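Local coordinates for bifunctional GH43-CE protein (Bacteroides eggerthii, PDB 6MLY) that probably helps degrade arabinoxylan, joining a family 43 beta-xylosidase-like glycosidase to a carbohydrate esterase, at residues Phe728-Gly733 and Gly755-Phe760; Leu398-Arg403 and Leu475-Thr480; Val25-Ala30 and Ile375-Thr380. One frame throughout, in Å; residues are numbered along the deposited sequence.

Interaction 1 (Phe728-Gly733 and Gly755-Phe760)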
loop_
_atom_site.group_PDB
_atom_site.type_symbol
_atom_site.label_atom_id
_atom_site.label_comp_id
_atom_site.label_asym_id
_atom_site.label_seq_id
_atom_site.Cartn_x
_atom_site.Cartn_y
_atom_site.Cartn_z
ATOM N N PHE A 728 -12.434 -31.108 -18.764
ATOM C CA PHE A 728 -12.734 -30.854 -17.356
ATOM C C PHE A 728 -11.932 -31.802 -16.460
ATOM O O PHE A 728 -11.530 -32.868 -16.886
ATOM C CB PHE A 728 -14.228 -31.035 -17.085
ATOM C CG PHE A 728 -15.084 -29.904 -17.589
ATOM C CD1 PHE A 728 -15.407 -29.806 -18.931
ATOM C CD2 PHE A 728 -15.555 -28.930 -16.721
ATOM C CE1 PHE A 728 -16.190 -28.760 -19.394
ATOM C CE2 PHE A 728 -16.328 -27.878 -17.187
ATOM C CZ PHE A 728 -16.643 -27.794 -18.523
ATOM N N ILE A 729 -11.714 -31.387 -15.211
ATOM C CA ILE A 729 -11.322 -32.288 -14.138
ATOM C C ILE A 729 -12.212 -31.981 -12.934
ATOM O O ILE A 729 -12.115 -30.904 -12.366
ATOM C CB ILE A 729 -9.825 -32.155 -13.794
ATOM C CG1 ILE A 729 -8.945 -32.756 -14.893
ATOM C CG2 ILE A 729 -9.523 -32.766 -12.430
ATOM C CD1 ILE A 729 -7.515 -33.023 -14.474
ATOM N N VAL A 730 -13.078 -32.929 -12.567
ATOM C CA VAL A 730 -13.956 -32.780 -11.419
ATOM C C VAL A 730 -13.331 -33.542 -10.249
ATOM O O VAL A 730 -12.845 -34.652 -10.437
ATOM C CB VAL A 730 -15.378 -33.280 -11.724
ATOM C CG1 VAL A 730 -16.299 -33.095 -10.528
ATOM C CG2 VAL A 730 -15.958 -32.602 -12.956
ATOM N N ILE A 731 -13.351 -32.923 -9.061
ATOM C CA ILE A 731 -12.752 -33.479 -7.836
ATOM C C ILE A 731 -13.741 -33.309 -6.675
ATOM O O ILE A 731 -14.343 -32.245 -6.528
ATOM C CB ILE A 731 -11.400 -32.805 -7.528
ATOM C CG1 ILE A 731 -10.470 -32.796 -8.747
ATOM C CG2 ILE A 731 -10.744 -33.455 -6.316
ATOM C CD1 ILE A 731 -9.117 -32.160 -8.495
ATOM N N HIS A 732 -13.880 -34.349 -5.843
ATOM C CA HIS A 732 -14.893 -34.378 -4.787
ATOM C C HIS A 732 -14.580 -35.463 -3.754
ATOM O O HIS A 732 -14.294 -36.606 -4.108
ATOM C CB HIS A 732 -16.293 -34.610 -5.374
ATOM C CG HIS A 732 -17.383 -34.007 -4.555
ATOM N ND1 HIS A 732 -18.347 -33.187 -5.102
ATOM C CD2 HIS A 732 -17.647 -34.069 -3.233
ATOM C CE1 HIS A 732 -19.166 -32.783 -4.155
ATOM N NE2 HIS A 732 -18.757 -33.307 -2.999
ATOM N N GLY A 733 -14.681 -35.093 -2.475
ATOM C CA GLY A 733 -14.509 -36.009 -1.356
ATOM C C GLY A 733 -15.718 -36.913 -1.165
ATOM O O GLY A 733 -16.826 -36.575 -1.591
ATOM N N GLY A 755 -17.004 -36.726 -24.098
ATOM C CA GLY A 755 -15.557 -36.829 -24.241
ATOM C C GLY A 755 -14.811 -35.725 -23.516
ATOM O O GLY A 755 -13.612 -35.549 -23.730
ATOM N N ARG A 756 -15.522 -34.997 -22.649
ATOM C CA ARG A 756 -15.038 -33.747 -22.055
ATOM C C ARG A 756 -14.247 -34.039 -20.777
ATOM O O ARG A 756 -13.226 -33.415 -20.535
ATOM C CB ARG A 756 -16.212 -32.808 -21.773
ATOM C CG ARG A 756 -16.946 -32.345 -23.024
ATOM C CD ARG A 756 -16.008 -31.739 -24.052
ATOM N NE ARG A 756 -15.369 -32.741 -24.897
ATOM C CZ ARG A 756 -14.196 -32.589 -25.506
ATOM N NH1 ARG A 756 -13.510 -31.471 -25.356
ATOM N NH2 ARG A 756 -13.709 -33.557 -26.260
ATOM N N LEU A 757 -14.722 -34.993 -19.970
ATOM C CA LEU A 757 -14.052 -35.341 -18.725
ATOM C C LEU A 757 -12.656 -35.905 -19.022
ATOM O O LEU A 757 -12.514 -36.933 -19.696
ATOM C CB LEU A 757 -14.902 -36.357 -17.957
ATOM C CG LEU A 757 -14.432 -36.647 -16.533
ATOM C CD1 LEU A 757 -14.668 -35.440 -15.635
ATOM C CD2 LEU A 757 -15.124 -37.878 -15.972
ATOM N N GLU A 758 -11.633 -35.208 -18.514
ATOM C CA GLU A 758 -10.247 -35.688 -18.490
ATOM C C GLU A 758 -10.090 -36.726 -17.369
ATOM O O GLU A 758 -9.463 -37.765 -17.568
ATOM C CB GLU A 758 -9.276 -34.519 -18.285
ATOM C CG GLU A 758 -7.850 -34.920 -17.923
ATOM C CD GLU A 758 -6.850 -35.003 -19.067
ATOM O OE1 GLU A 758 -7.228 -34.697 -20.219
ATOM O OE2 GLU A 758 -5.686 -35.363 -18.795
ATOM N N GLU A 759 -10.649 -36.420 -16.191
ATOM C CA GLU A 759 -10.441 -37.219 -14.999
ATOM C C GLU A 759 -11.451 -36.829 -13.915
ATOM O O GLU A 759 -11.651 -35.647 -13.648
ATOM C CB GLU A 759 -9.013 -37.007 -14.501
ATOM C CG GLU A 759 -8.532 -38.058 -13.521
ATOM C CD GLU A 759 -7.102 -37.836 -13.058
ATOM O OE1 GLU A 759 -6.474 -36.847 -13.517
ATOM O OE2 GLU A 759 -6.618 -38.639 -12.236
ATOM N N PHE A 760 -12.080 -37.842 -13.303
ATOM C CA PHE A 760 -12.831 -37.692 -12.056
ATOM C C PHE A 760 -11.970 -38.216 -10.899
ATOM O O PHE A 760 -11.428 -39.320 -10.992
ATOM C CB PHE A 760 -14.173 -38.426 -12.130
ATOM C CG PHE A 760 -14.883 -38.552 -10.805
ATOM C CD1 PHE A 760 -15.397 -37.435 -10.168
ATOM C CD2 PHE A 760 -15.025 -39.783 -10.186
ATOM C CE1 PHE A 760 -16.040 -37.548 -8.946
ATOM C CE2 PHE A 760 -15.672 -39.895 -8.964
ATOM C CZ PHE A 760 -16.182 -38.778 -8.347
#

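Interaction 2 (Leu398-Arg403 and Leu475-Thr480)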
loop_
_atom_site.group_PDB
_atom_site.type_symbol
_atom_site.label_atom_id
_atom_site.label_comp_id
_atom_site.label_asym_id
_atom_site.label_seq_id
_atom_site.Cartn_x
_atom_site.Cartn_y
_atom_site.Cartn_z
ATOM N N LEU A 398 8.381 -5.457 9.173
ATOM C CA LEU A 398 8.405 -4.250 8.342
ATOM C C LEU A 398 6.968 -3.724 8.221
ATOM O O LEU A 398 6.029 -4.522 8.162
ATOM C CB LEU A 398 8.982 -4.614 6.969
ATOM C CG LEU A 398 9.172 -3.461 5.986
ATOM C CD1 LEU A 398 10.380 -2.623 6.370
ATOM C CD2 LEU A 398 9.323 -3.982 4.566
ATOM N N SER A 399 6.805 -2.394 8.211
ATOM C CA SER A 399 5.478 -1.775 8.133
ATOM C C SER A 399 5.471 -0.618 7.128
ATOM O O SER A 399 6.455 0.100 7.001
ATOM C CB SER A 399 5.013 -1.306 9.488
ATOM O OG SER A 399 3.895 -0.432 9.370
ATOM N N LEU A 400 4.352 -0.481 6.408
ATOM C CA LEU A 400 3.945 0.773 5.799
ATOM C C LEU A 400 3.059 1.481 6.825
ATOM O O LEU A 400 1.970 1.000 7.136
ATOM C CB LEU A 400 3.202 0.507 4.486
ATOM C CG LEU A 400 4.005 -0.249 3.428
ATOM C CD1 LEU A 400 3.152 -0.580 2.214
ATOM C CD2 LEU A 400 5.237 0.532 3.007
ATOM N N PHE A 401 3.562 2.606 7.355
ATOM C CA PHE A 401 3.174 3.084 8.677
ATOM C C PHE A 401 2.423 4.420 8.600
ATOM O O PHE A 401 2.976 5.435 8.177
ATOM C CB PHE A 401 4.414 3.198 9.565
ATOM C CG PHE A 401 4.131 3.663 10.969
ATOM C CD1 PHE A 401 3.703 2.769 11.939
ATOM C CD2 PHE A 401 4.295 4.996 11.321
ATOM C CE1 PHE A 401 3.440 3.197 13.230
ATOM C CE2 PHE A 401 4.035 5.425 12.614
ATOM C CZ PHE A 401 3.610 4.526 13.566
ATOM N N GLN A 402 1.148 4.381 9.009
ATOM C CA GLN A 402 0.416 5.544 9.510
ATOM C C GLN A 402 -0.690 5.050 10.461
ATOM O O GLN A 402 -0.494 4.058 11.157
ATOM C CB GLN A 402 -0.103 6.415 8.364
ATOM C CG GLN A 402 -0.234 7.880 8.764
ATOM C CD GLN A 402 -0.958 8.701 7.729
ATOM O OE1 GLN A 402 -0.584 8.721 6.562
ATOM N NE2 GLN A 402 -1.999 9.395 8.155
ATOM N N ARG A 403 -1.831 5.752 10.519
ATOM C CA ARG A 403 -2.959 5.350 11.348
ATOM C C ARG A 403 -3.555 4.072 10.757
ATOM O O ARG A 403 -3.759 3.095 11.467
ATOM C CB ARG A 403 -4.021 6.451 11.403
ATOM C CG ARG A 403 -5.285 6.069 12.160
ATOM C CD ARG A 403 -6.423 7.028 11.865
ATOM N NE ARG A 403 -7.513 6.910 12.826
ATOM C CZ ARG A 403 -7.626 7.627 13.943
ATOM N NH1 ARG A 403 -6.735 8.564 14.230
ATOM N NH2 ARG A 403 -8.635 7.406 14.767
ATOM N N LEU A 475 -2.848 -3.309 1.043
ATOM C CA LEU A 475 -3.112 -2.203 1.960
ATOM C C LEU A 475 -3.545 -0.975 1.153
ATOM O O LEU A 475 -2.699 -0.297 0.558
ATOM C CB LEU A 475 -1.845 -1.906 2.769
ATOM C CG LEU A 475 -1.956 -0.742 3.753
ATOM C CD1 LEU A 475 -2.849 -1.120 4.924
ATOM C CD2 LEU A 475 -0.584 -0.298 4.239
ATOM N N LYS A 476 -4.854 -0.694 1.139
ATOM C CA LYS A 476 -5.387 0.528 0.520
ATOM C C LYS A 476 -5.005 1.734 1.387
ATOM O O LYS A 476 -5.768 2.147 2.260
ATOM C CB LYS A 476 -6.907 0.450 0.331
ATOM C CG LYS A 476 -7.389 -0.546 -0.715
ATOM C CD LYS A 476 -6.687 -0.424 -2.052
ATOM C CE LYS A 476 -7.384 -1.185 -3.161
ATOM N NZ LYS A 476 -8.642 -0.527 -3.592
ATOM N N MET A 477 -3.810 2.277 1.127
ATOM C CA MET A 477 -3.267 3.414 1.859
ATOM C C MET A 477 -4.224 4.608 1.725
ATOM O O MET A 477 -4.697 4.896 0.626
ATOM C CB MET A 477 -1.891 3.806 1.305
ATOM C CG MET A 477 -0.797 2.796 1.601
ATOM S SD MET A 477 0.644 2.978 0.480
ATOM C CE MET A 477 1.967 2.628 1.673
ATOM N N GLN A 478 -4.518 5.272 2.851
ATOM C CA GLN A 478 -5.233 6.550 2.851
ATOM C C GLN A 478 -4.440 7.576 3.679
ATOM O O GLN A 478 -3.919 7.262 4.764
ATOM C CB GLN A 478 -6.664 6.401 3.379
ATOM C CG GLN A 478 -7.539 7.617 3.069
ATOM C CD GLN A 478 -8.813 7.711 3.877
ATOM O OE1 GLN A 478 -9.239 6.765 4.538
ATOM N NE2 GLN A 478 -9.439 8.875 3.826
ATOM N N TYR A 479 -4.361 8.804 3.151
ATOM C CA TYR A 479 -3.682 9.910 3.799
ATOM C C TYR A 479 -4.626 10.543 4.830
ATOM O O TYR A 479 -5.360 11.482 4.519
ATOM C CB TYR A 479 -3.204 10.924 2.756
ATOM C CG TYR A 479 -2.382 12.049 3.332
ATOM C CD1 TYR A 479 -1.047 11.863 3.649
ATOM C CD2 TYR A 479 -2.943 13.294 3.580
ATOM C CE1 TYR A 479 -0.287 12.887 4.189
ATOM C CE2 TYR A 479 -2.198 14.328 4.121
ATOM C CZ TYR A 479 -0.863 14.124 4.425
ATOM O OH TYR A 479 -0.108 15.129 4.962
ATOM N N THR A 480 -4.592 10.006 6.054
ATOM C CA THR A 480 -5.479 10.398 7.153
ATOM C C THR A 480 -4.772 11.445 8.022
ATOM O O THR A 480 -3.550 11.595 7.952
ATOM C CB THR A 480 -5.921 9.161 7.953
ATOM O OG1 THR A 480 -4.792 8.560 8.589
ATOM C CG2 THR A 480 -6.586 8.109 7.092
#

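Interaction 3 (Val25-Ala30 and Ile375-Thr380)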
loop_
_atom_site.group_PDB
_atom_site.type_symbol
_atom_site.label_atom_id
_atom_site.label_comp_id
_atom_site.label_asym_id
_atom_site.label_seq_id
_atom_site.Cartn_x
_atom_site.Cartn_y
_atom_site.Cartn_z
ATOM N N VAL A 25 10.014 17.798 -8.113
ATOM C CA VAL A 25 11.472 17.789 -7.950
ATOM C C VAL A 25 11.861 16.875 -6.782
ATOM O O VAL A 25 12.980 16.357 -6.753
ATOM C CB VAL A 25 12.031 19.213 -7.752
ATOM C CG1 VAL A 25 11.782 20.079 -8.978
ATOM C CG2 VAL A 25 11.490 19.881 -6.494
ATOM N N ILE A 26 10.950 16.733 -5.810
ATOM C CA ILE A 26 11.038 15.708 -4.767
ATOM C C ILE A 26 9.700 14.962 -4.705
ATOM O O ILE A 26 8.714 15.499 -4.203
ATOM C CB ILE A 26 11.401 16.319 -3.397
ATOM C CG1 ILE A 26 12.762 17.021 -3.419
ATOM C CG2 ILE A 26 11.323 15.252 -2.306
ATOM C CD1 ILE A 26 13.133 17.692 -2.118
ATOM N N TYR A 27 9.676 13.720 -5.199
ATOM C CA TYR A 27 8.486 12.890 -5.096
ATOM C C TYR A 27 8.505 12.173 -3.740
ATOM O O TYR A 27 8.732 10.962 -3.670
ATOM C CB TYR A 27 8.403 11.911 -6.271
ATOM C CG TYR A 27 7.002 11.559 -6.710
ATOM C CD1 TYR A 27 6.700 11.395 -8.053
ATOM C CD2 TYR A 27 5.970 11.413 -5.794
ATOM C CE1 TYR A 27 5.419 11.075 -8.474
ATOM C CE2 TYR A 27 4.683 11.097 -6.199
ATOM C CZ TYR A 27 4.405 10.922 -7.543
ATOM O OH TYR A 27 3.141 10.594 -7.939
ATOM N N ALA A 28 8.273 12.943 -2.670
ATOM C CA ALA A 28 8.289 12.433 -1.295
ATOM C C ALA A 28 7.809 13.520 -0.329
ATOM O O ALA A 28 7.760 14.700 -0.677
ATOM C CB ALA A 28 9.673 11.959 -0.921
ATOM N N ASP A 29 7.486 13.092 0.893
ATOM C CA ASP A 29 6.839 13.907 1.904
ATOM C C ASP A 29 7.874 14.860 2.518
ATOM O O ASP A 29 8.597 14.496 3.449
ATOM C CB ASP A 29 6.159 13.003 2.936
ATOM C CG ASP A 29 5.244 13.710 3.918
ATOM O OD1 ASP A 29 4.412 14.531 3.476
ATOM O OD2 ASP A 29 5.357 13.415 5.122
ATOM N N ALA A 30 7.944 16.073 1.956
ATOM C CA ALA A 30 8.771 17.169 2.455
ATOM C C ALA A 30 7.907 18.421 2.561
ATOM O O ALA A 30 8.068 19.359 1.785
ATOM C CB ALA A 30 9.954 17.385 1.543
ATOM N N ILE A 375 8.764 6.829 -1.308
ATOM C CA ILE A 375 9.094 7.679 -2.439
ATOM C C ILE A 375 8.202 7.305 -3.623
ATOM O O ILE A 375 7.763 6.165 -3.730
ATOM C CB ILE A 375 10.594 7.574 -2.777
ATOM C CG1 ILE A 375 10.983 6.193 -3.307
ATOM C CG2 ILE A 375 11.433 7.965 -1.570
ATOM C CD1 ILE A 375 12.439 6.076 -3.698
ATOM N N GLY A 376 7.950 8.284 -4.499
ATOM C CA GLY A 376 7.174 8.088 -5.722
ATOM C C GLY A 376 8.062 8.105 -6.966
ATOM O O GLY A 376 9.220 8.518 -6.900
ATOM N N PRO A 377 7.508 7.669 -8.106
ATOM C CA PRO A 377 6.118 7.251 -8.238
ATOM C C PRO A 377 5.821 5.843 -7.690
ATOM O O PRO A 377 4.680 5.565 -7.317
ATOM C CB PRO A 377 5.863 7.291 -9.752
ATOM C CG PRO A 377 7.212 6.987 -10.349
ATOM C CD PRO A 377 8.186 7.668 -9.412
ATOM N N VAL A 378 6.844 4.979 -7.658
ATOM C CA VAL A 378 6.776 3.638 -7.047
ATOM C C VAL A 378 7.989 3.460 -6.131
ATOM O O VAL A 378 8.990 4.175 -6.277
ATOM C CB VAL A 378 6.743 2.515 -8.101
ATOM C CG1 VAL A 378 5.534 2.633 -9.017
ATOM C CG2 VAL A 378 8.035 2.453 -8.909
ATOM N N CYS A 379 7.895 2.505 -5.203
ATOM C CA CYS A 379 9.038 2.125 -4.384
ATOM C C CYS A 379 8.835 0.731 -3.777
ATOM O O CYS A 379 7.746 0.135 -3.847
ATOM C CB CYS A 379 9.314 3.150 -3.285
ATOM S SG CYS A 379 8.071 3.195 -1.963
ATOM N N THR A 380 9.926 0.224 -3.195
ATOM C CA THR A 380 9.968 -1.058 -2.562
ATOM C C THR A 380 11.034 -1.022 -1.463
ATOM O O THR A 380 12.195 -0.767 -1.748
ATOM C CB THR A 380 10.220 -2.149 -3.613
ATOM O OG1 THR A 380 9.102 -2.150 -4.503
ATOM C CG2 THR A 380 10.416 -3.527 -3.015
#

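Interaction 1 (Phe728-Gly733 and Gly755-Phe760)
Phe-728 and Val-730 pair in parallel with Leu-757 and Phe-760, two residues advancing on one strand while three advance on the other, because the second chain turns a corner at Glu-758. The backbone of Phe-728 is gripped at both ends: its N donates to Arg-756 O at 3.0 Å, from above the carbonyl plane, and its O accepts the N-H of Glu-758 at 2.9 Å, in the carbonyl plane. Past the corner, Val-730 N reaches Glu-759 O in a longer bond of 3.3 Å, bent to 137° at the hydrogen.

The side chains divide between the sheet faces. On one, Val-730 CG2 meets Leu-757 CD1 at 4.1 Å, the two side chains crossing at about a right angle; the CG of Leu-757 is anti to its backbone N (chi1 -171°), which leans the branch toward the valine. A beta-branched valine and a leucine suit this face because helix 741-752 packs on it, with Phe-747 set edge-to-face against the Phe-728 ring. On the other face, Ile-729 CG1 lies 3.8 Å from Glu-758 CB, and its CD1 sits beside the stem of that glutamate. The isoleucine thus packs against methylenes, while the carboxylates of Glu-758 and Glu-759 pass on to salt bridges with Arg-787 and Lys-780 of helix 775-789. Between the two strands the chain passes through helix 741-752, ended by a Schellman motif with Gly-755 at its positive-phi position. Strand, helix and parallel strand form a beta-alpha-beta crossover, the unit from which the central, mostly parallel sheet of an alpha/beta-hydrolase fold is built.

Interaction 2 (Leu398-Arg403 and Leu475-Thr480)
Leu-400 turns its CG beside its backbone N (chi1 -60°), and Met-477, with its first torsion likewise near -70°, bends at chi3 (142°) to bring CE against the leucine. The two side chains cross at about a right angle: the methionine methyl lies 3.5 Å from Leu-400 CD1 and 3.7 Å from Leu-400 CB. Leu-475 joins from the same segment, its CD2 branch resting 3.9 Å from Leu-400 CB. Unbranched, flexible methionine can fold its methyl back onto the leucine from the loop that follows the strand, and the branched leucines fill the interior with methyl groups.

Leu-400 and Leu-475 belong to the two facing sheets of a concanavalin A-like beta-sandwich, and Met-477 follows just beyond the end of its strand. Leu-400 is on strand 395-401 of one sheet and Leu-475 on strand 469-476, an outermost strand of the other, so the contact is packing across the sandwich interior, completed by Phe-459, Cys-448 and Phe-489. An inverse gamma turn centred on Lys-476 then swings the chain out of its strand.

Toward the loop ends the contact turns polar. The extended side chain of Gln-402 slides past Thr-480 in the opposite direction, laying its amide end beside the threonine, with His-483 and Tyr-487 also touching the glutamine. Arg-403 crosses Thr-480 at about a right angle and uses its stem, CB lying 3.6 Å from Thr-480 OG1. That hydroxyl is hydrogen-bonded to Pro-482 O, which ties the threonine into the loop that follows, while Arg-403 is exposed to solvent.

Interaction 3 (Val25-Ala30 and Ile375-Thr380)
The ring of Tyr-27 lies with one face over the Gly-376–Pro-377 peptide: Gly-376 CA sits 3.5 Å above the ring plane and Pro-377 N 3.8 Å above it, both offset toward the rim. Two CH-pi contacts result, from Gly-376 CA at 3.8 Å and from Pro-377 CA at 4.2 Å to the ring centroid, each over the face and 21° off the normal. Near one corner of the ring, Tyr-27 CE1 meets Pro-377 CB at 4.0 Å. Glycine suits this place because it has no side chain to hold the ring off the backbone, and the cis peptide before Pro-377 brings both CA atoms to the same side of the tyrosine.

The contact joins the family 43 glycosidase part of the chain to the concanavalin A-like domain, near the start of strand 378-386. Segment 25-30 has no regular secondary structure here; Tyr-27 is the centre of an inverse gamma turn. Its carbonyl is held by the N-H of Gly-376, in a nearly straight bond (169° at the hydrogen) of 2.9 Å between Gly-376 N and Tyr-27 O. The same oxygen also receives a CA-H contact from Ile-375. Ala-28 CB makes a light apolar contact with Ile-375 CG2, 4.4 Å away. Just beyond, Asp-29 spans both parts, one carboxylate oxygen accepting Arg-275 N and the other Gly-486 N, while Arg-373 NE bonds its carbonyl.

Along the chain the contacts come in series, interaction 3 closing before interaction 2 opens and interaction 2 before interaction 1. Interactions 2 and 3 are neighbours, with centres about 15 Å apart and nearest atoms about 5 Å apart. Strands 378-386 and 395-401, which follow each other in the chain, carry one segment of each. Interaction 2 packs the interior of the concanavalin A-like sandwich, and interaction 3 joins the sandwich to the glycosidase part. Interaction 1 stands apart in the esterase-like domain, its centre about 44 Å from that of interaction 2 and about 51 Å from that of interaction 3. Interaction 3 thus sits at a junction between domains, whereas interaction 1 lies within the separate alpha/beta domain.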